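Local coordinates for protein KP6 killer toxin subunit alpha (Ustilago maydis virus P6, PDB 4GVB) that recognises cellular receptors as the alpha subunit of a secreted viral antifungal toxin that kills sensitive fungal cells together with its beta subunit, at residues Trp14-Thr19 with Asn70-Arg75; Tyr29-Gly34 with Asn59-His64. All blocks are in the same frame, centred on the assembly; numbering follows the deposited sequence.

Contact 1: residues Trp14-Thr19 with Asn70-Arg75; sequences WECWCT and NNMSCR
C16 and C74 form a non-hydrogen-bonded pair between antiparallel strands 14-19 and 71-76, and their SG atoms, 2.0 Å apart, close a cross-strand disulfide of the four-stranded sheet. The two CA atoms are 4.1 Å apart, nearer than those of any other pair in this register. E15 with R75, W17 with S73 and T19 with N71 are the hydrogen-bonded pairs; each makes two backbone N-H...O bonds, and the bond from W17 N to S73 O measures 2.8 Å.

The face bearing E15, W17 and T19 is built round the W17 indole. With CG set between its backbone N and carbonyl carbon (chi1 60°), the ring swings over toward the partner strand. S73 CB then sits over one face in a CH-pi contact, 3.6 Å from W17 CE2, while R75 CG comes to the ring edge, 3.8 Å from W17 CH2. The R75 guanidinium stands almost upright to the indole, the planes 84° apart, with CH2 beneath one of its faces. Next along the strand, T19 OG1 lies across N71 CB at 3.2 Å.

The other face carries the sulfurs: M72 SD lies loosely beside C16 CB near the bridge, M72 also touches Y62 of helix 58-67, and C18 is tied to C65 of that helix by a second disulfide.

Beyond this shell, H50 from the neighbouring strand stacks on W17 and hydrogen-bonds the E15 carboxylate, whereas the N70 side chain reaches Y67 of the beta subunit. On the W17 face one water bridges two hydroxyls, donating to T19 OG1 at 2.7 Å. The same water lies 2.6 Å from S73 OG.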
loop_
_atom_site.group_PDB
_atom_site.type_symbol
_atom_site.label_atom_id
_atom_site.label_comp_id
_atom_site.label_asym_id
_atom_site.label_seq_id
_atom_site.Cartn_x
_atom_site.Cartn_y
_atom_site.Cartn_z
ATOM N N TRP A 14 17.213 12.428 -4.016
ATOM C CA TRP A 14 16.601 11.205 -4.506
ATOM C C TRP A 14 15.104 11.401 -4.701
ATOM O O TRP A 14 14.464 12.184 -3.983
ATOM C CB TRP A 14 16.850 10.063 -3.525
ATOM C CG TRP A 14 18.295 9.780 -3.266
ATOM C CD1 TRP A 14 19.010 10.076 -2.136
ATOM C CD2 TRP A 14 19.199 9.124 -4.152
ATOM N NE1 TRP A 14 20.308 9.644 -2.273
ATOM C CE2 TRP A 14 20.448 9.057 -3.505
ATOM C CE3 TRP A 14 19.073 8.584 -5.436
ATOM C CZ2 TRP A 14 21.564 8.473 -4.097
ATOM C CZ3 TRP A 14 20.186 8.007 -6.027
ATOM C CH2 TRP A 14 21.415 7.956 -5.356
ATOM N N GLU A 15 14.551 10.696 -5.686
ATOM C CA GLU A 15 13.127 10.728 -5.960
ATOM C C GLU A 15 12.688 9.298 -6.224
ATOM O O GLU A 15 13.017 8.747 -7.271
ATOM C CB GLU A 15 12.862 11.570 -7.191
ATOM C CG GLU A 15 11.454 11.477 -7.730
ATOM C CD GLU A 15 11.273 12.388 -8.907
ATOM O OE1 GLU A 15 12.302 12.925 -9.378
ATOM O OE2 GLU A 15 10.119 12.589 -9.340
ATOM N N CYS A 16 11.962 8.695 -5.280
ATOM C CA CYS A 16 11.706 7.250 -5.328
ATOM C C CYS A 16 10.218 6.929 -5.288
ATOM O O CYS A 16 9.418 7.740 -4.838
ATOM C CB CYS A 16 12.388 6.548 -4.145
ATOM S SG CYS A 16 14.172 6.687 -4.038
ATOM N N TRP A 17 9.854 5.739 -5.766
ATOM C CA TRP A 17 8.465 5.292 -5.722
ATOM C C TRP A 17 8.330 3.774 -5.740
ATOM O O TRP A 17 9.207 3.057 -6.231
ATOM C CB TRP A 17 7.628 5.907 -6.853
ATOM C CG TRP A 17 8.096 5.584 -8.243
ATOM C CD1 TRP A 17 7.639 4.579 -9.062
ATOM C CD2 TRP A 17 9.097 6.285 -8.992
ATOM N NE1 TRP A 17 8.313 4.606 -10.259
ATOM C CE2 TRP A 17 9.206 5.648 -10.246
ATOM C CE3 TRP A 17 9.918 7.383 -8.719
ATOM C CZ2 TRP A 17 10.099 6.078 -11.225
ATOM C CZ3 TRP A 17 10.808 7.804 -9.692
ATOM C CH2 TRP A 17 10.894 7.150 -10.925
ATOM N N CYS A 18 7.206 3.294 -5.213
ATOM C CA CYS A 18 6.888 1.872 -5.262
ATOM C C CYS A 18 6.382 1.488 -6.657
ATOM O O CYS A 18 5.669 2.254 -7.283
ATOM C CB CYS A 18 5.827 1.534 -4.211
ATOM S SG CYS A 18 6.364 1.823 -2.510
ATOM N N THR A 19 6.760 0.301 -7.127
ATOM C CA THR A 19 6.303 -0.198 -8.421
ATOM C C THR A 19 5.703 -1.596 -8.329
ATOM O O THR A 19 6.197 -2.448 -7.607
ATOM C CB THR A 19 7.431 -0.199 -9.470
ATOM O OG1 THR A 19 8.495 -1.054 -9.041
ATOM C CG2 THR A 19 7.966 1.207 -9.673
ATOM N N ASN A 70 6.163 -5.028 -3.345
ATOM C CA ASN A 70 6.466 -4.200 -4.508
ATOM C C ASN A 70 7.963 -4.037 -4.743
ATOM O O ASN A 70 8.786 -4.381 -3.896
ATOM C CB ASN A 70 5.840 -2.812 -4.375
ATOM C CG ASN A 70 4.338 -2.850 -4.298
ATOM O OD1 ASN A 70 3.687 -3.638 -4.980
ATOM N ND2 ASN A 70 3.775 -1.991 -3.464
ATOM N N ASN A 71 8.305 -3.500 -5.907
ATOM C CA ASN A 71 9.680 -3.089 -6.168
ATOM C C ASN A 71 9.833 -1.595 -5.891
ATOM O O ASN A 71 8.864 -0.919 -5.522
ATOM C CB ASN A 71 10.076 -3.408 -7.612
ATOM C CG ASN A 71 10.049 -4.912 -7.913
ATOM O OD1 ASN A 71 9.564 -5.337 -8.965
ATOM N ND2 ASN A 71 10.567 -5.717 -6.985
ATOM N N MET A 72 11.045 -1.070 -6.057
ATOM C CA MET A 72 11.241 0.370 -5.913
ATOM C C MET A 72 12.060 0.929 -7.072
ATOM O O MET A 72 13.041 0.330 -7.488
ATOM C CB MET A 72 11.949 0.685 -4.600
ATOM C CG MET A 72 12.310 2.156 -4.452
ATOM S SD MET A 72 13.290 2.436 -2.970
ATOM C CE MET A 72 14.854 1.696 -3.436
ATOM N N SER A 73 11.629 2.070 -7.597
ATOM C CA SER A 73 12.446 2.834 -8.528
ATOM C C SER A 73 12.880 4.147 -7.892
ATOM O O SER A 73 12.106 4.790 -7.176
ATOM C CB SER A 73 11.689 3.124 -9.820
ATOM O OG SER A 73 11.589 1.966 -10.630
ATOM N N CYS A 74 14.122 4.535 -8.167
ATOM C CA CYS A 74 14.669 5.802 -7.689
ATOM C C CYS A 74 15.393 6.533 -8.818
ATOM O O CYS A 74 16.055 5.906 -9.637
ATOM C CB CYS A 74 15.656 5.560 -6.553
ATOM S SG CYS A 74 14.908 5.058 -4.994
ATOM N N ARG A 75 15.257 7.857 -8.852
ATOM C CA ARG A 75 16.082 8.704 -9.702
ATOM C C ARG A 75 16.977 9.565 -8.807
ATOM O O ARG A 75 16.557 10.013 -7.739
ATOM C CB ARG A 75 15.210 9.604 -10.586
ATOM C CG ARG A 75 14.216 8.872 -11.481
ATOM C CD ARG A 75 14.894 8.294 -12.726
ATOM N NE ARG A 75 14.037 7.357 -13.462
ATOM C CZ ARG A 75 14.168 6.029 -13.436
ATOM N NH1 ARG A 75 15.127 5.459 -12.714
ATOM N NH2 ARG A 75 13.336 5.265 -14.138
HETATM O O HOH W 1 9.585 2.713 -12.812
HETATM O O HOH W 2 10.944 -0.547 -10.156
HETATM O O HOH W 3 8.227 -3.549 -11.222
#

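Contact 2: residues Tyr29-Gly34 with Asn59-His64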
loop_
_atom_site.group_PDB
_atom_site.type_symbol
_atom_site.label_atom_id
_atom_site.label_comp_id
_atom_site.label_asym_id
_atom_site.label_seq_id
_atom_site.Cartn_x
_atom_site.Cartn_y
_atom_site.Cartn_z
ATOM N N TYR A 29 -0.504 5.127 -4.010
ATOM C CA TYR A 29 -1.020 4.875 -2.666
ATOM C C TYR A 29 0.014 4.202 -1.772
ATOM O O TYR A 29 0.077 4.467 -0.575
ATOM C CB TYR A 29 -2.281 4.016 -2.719
ATOM C CG TYR A 29 -3.515 4.775 -3.139
ATOM C CD1 TYR A 29 -4.292 5.440 -2.208
ATOM C CD2 TYR A 29 -3.900 4.827 -4.471
ATOM C CE1 TYR A 29 -5.431 6.138 -2.591
ATOM C CE2 TYR A 29 -5.036 5.524 -4.868
ATOM C CZ TYR A 29 -5.798 6.175 -3.922
ATOM O OH TYR A 29 -6.932 6.864 -4.305
ATOM N N ALA A 30 0.810 3.316 -2.353
ATOM C CA ALA A 30 1.850 2.625 -1.605
ATOM C C ALA A 30 3.010 3.587 -1.317
ATOM O O ALA A 30 3.565 3.612 -0.217
ATOM C CB ALA A 30 2.345 1.432 -2.378
ATOM N N THR A 31 3.361 4.389 -2.315
ATOM C CA THR A 31 4.387 5.417 -2.138
ATOM C C THR A 31 3.980 6.401 -1.072
ATOM O O THR A 31 4.760 6.688 -0.170
ATOM C CB THR A 31 4.668 6.206 -3.440
ATOM O OG1 THR A 31 5.138 5.309 -4.445
ATOM C CG2 THR A 31 5.744 7.271 -3.190
ATOM N N ALA A 32 2.764 6.933 -1.182
ATOM C CA ALA A 32 2.243 7.883 -0.206
ATOM C C ALA A 32 2.360 7.367 1.217
ATOM O O ALA A 32 2.731 8.113 2.108
ATOM C CB ALA A 32 0.794 8.233 -0.508
ATOM N N ALA A 33 2.003 6.100 1.421
ATOM C CA ALA A 33 2.028 5.496 2.755
ATOM C C ALA A 33 3.421 5.380 3.354
ATOM O O ALA A 33 3.575 5.152 4.567
ATOM C CB ALA A 33 1.344 4.117 2.723
ATOM N N GLY A 34 4.433 5.495 2.495
ATOM C CA GLY A 34 5.825 5.458 2.898
ATOM C C GLY A 34 6.509 6.815 2.826
ATOM O O GLY A 34 7.726 6.886 2.858
ATOM N N ASN A 59 17.101 2.924 1.460
ATOM C CA ASN A 59 16.990 1.602 2.066
ATOM C C ASN A 59 15.716 1.470 2.880
ATOM O O ASN A 59 14.989 0.478 2.766
ATOM C CB ASN A 59 18.192 1.311 2.957
ATOM C CG ASN A 59 18.359 -0.169 3.234
ATOM O OD1 ASN A 59 18.208 -1.007 2.333
ATOM N ND2 ASN A 59 18.672 -0.503 4.480
ATOM N N GLN A 60 15.471 2.464 3.731
ATOM C CA GLN A 60 14.254 2.516 4.524
ATOM C C GLN A 60 13.027 2.487 3.618
ATOM O O GLN A 60 12.124 1.678 3.814
ATOM C CB GLN A 60 14.218 3.774 5.406
ATOM C CG GLN A 60 15.266 3.810 6.520
ATOM C CD GLN A 60 16.643 4.331 6.063
ATOM O OE1 GLN A 60 16.946 4.390 4.871
ATOM N NE2 GLN A 60 17.473 4.709 7.029
ATOM N N PHE A 61 12.985 3.371 2.623
ATOM C CA PHE A 61 11.831 3.424 1.744
ATOM C C PHE A 61 11.631 2.082 1.046
ATOM O O PHE A 61 10.493 1.608 0.864
ATOM C CB PHE A 61 11.971 4.562 0.727
ATOM C CG PHE A 61 10.748 4.765 -0.101
ATOM C CD1 PHE A 61 9.618 5.329 0.453
ATOM C CD2 PHE A 61 10.724 4.378 -1.435
ATOM C CE1 PHE A 61 8.476 5.508 -0.294
ATOM C CE2 PHE A 61 9.568 4.543 -2.187
ATOM C CZ PHE A 61 8.455 5.113 -1.620
ATOM N N TYR A 62 12.740 1.455 0.674
ATOM C CA TYR A 62 12.682 0.152 0.025
ATOM C C TYR A 62 11.981 -0.877 0.892
ATOM O O TYR A 62 11.254 -1.738 0.386
ATOM C CB TYR A 62 14.079 -0.372 -0.311
ATOM C CG TYR A 62 14.017 -1.794 -0.862
ATOM C CD1 TYR A 62 13.643 -2.034 -2.179
ATOM C CD2 TYR A 62 14.307 -2.886 -0.057
ATOM C CE1 TYR A 62 13.582 -3.334 -2.683
ATOM C CE2 TYR A 62 14.239 -4.181 -0.550
ATOM C CZ TYR A 62 13.877 -4.393 -1.859
ATOM O OH TYR A 62 13.815 -5.676 -2.340
ATOM N N SER A 63 12.228 -0.817 2.196
ATOM C CA SER A 63 11.653 -1.803 3.099
ATOM C C SER A 63 10.145 -1.659 3.106
ATOM O O SER A 63 9.424 -2.642 3.264
ATOM C CB SER A 63 12.209 -1.668 4.515
ATOM O OG SER A 63 11.515 -0.657 5.232
ATOM N N HIS A 64 9.663 -0.433 2.918
ATOM C CA HIS A 64 8.228 -0.211 2.840
ATOM C C HIS A 64 7.655 -0.781 1.539
ATOM O O HIS A 64 6.713 -1.584 1.575
ATOM C CB HIS A 64 7.864 1.276 3.012
ATOM C CG HIS A 64 6.412 1.557 2.791
ATOM N ND1 HIS A 64 5.921 2.081 1.608
ATOM C CD2 HIS A 64 5.336 1.371 3.590
ATOM C CE1 HIS A 64 4.607 2.192 1.689
ATOM N NE2 HIS A 64 4.227 1.771 2.887
#
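Helices 28-33 and 58-67 form the helical layer of an alpha/beta sandwich, packed on one side of the antiparallel sheet, and the C-terminal end of the first meets the middle of the second. The short axes run at 131° to each other and stay 10.3 Å apart, a gap spanned chiefly by two aromatic rings of the longer helix, F61 and H64, one turn apart.

G34, following A33, meets both. Its CA lies over one face of the H64 imidazole, displaced toward the rim, in a CH-pi contact 3.7 Å from the ring centroid and 15° off the normal. A33 CB touches the same imidazole obliquely. A backbone bond from G34 N to T31 O, 2.9 Å long, turns the chain next to the imidazole.

F61 holds CG anti to its backbone N (chi1 -173°), and this carries the phenyl group off its own helix toward the other. Its CD1-CE1 edge takes the G34 carbonyl near the ring plane, with G34 O 3.4 Å from CD1, while CZ meets the T31 methyl, CG2, at 3.8 Å. The T31 hydroxyl is occupied elsewhere, turning to the backbone of strand 14-19.

Around this pair, F61 leans on C16 and C18 of strand 14-19, T31 and A32 touch Y44 of strand 43-45, and Y29, at the far side of helix 28-33, makes a cation-pi contact with R66 of the beta subunit.

Contact 1 belongs to the sheet and contact 2 to the helices packed on it. Their centres are about 8 Å apart and they touch directly: C18 N probably hydrogen-bonds to T31 OG1 at 3.0 Å, and M72 SD packs on F61 CD2 at 3.6 Å. Both join an element of the first half of the chain to one of the second: helix 28-33 follows strand 14-19, and strand 71-76 follows helix 58-67. Contact 1 is partly buried, joined by paired backbone bonds and a disulfide, with waters along one flank; contact 2 is smaller and more buried, resting on aromatic rings against methyl groups and glycine backbone.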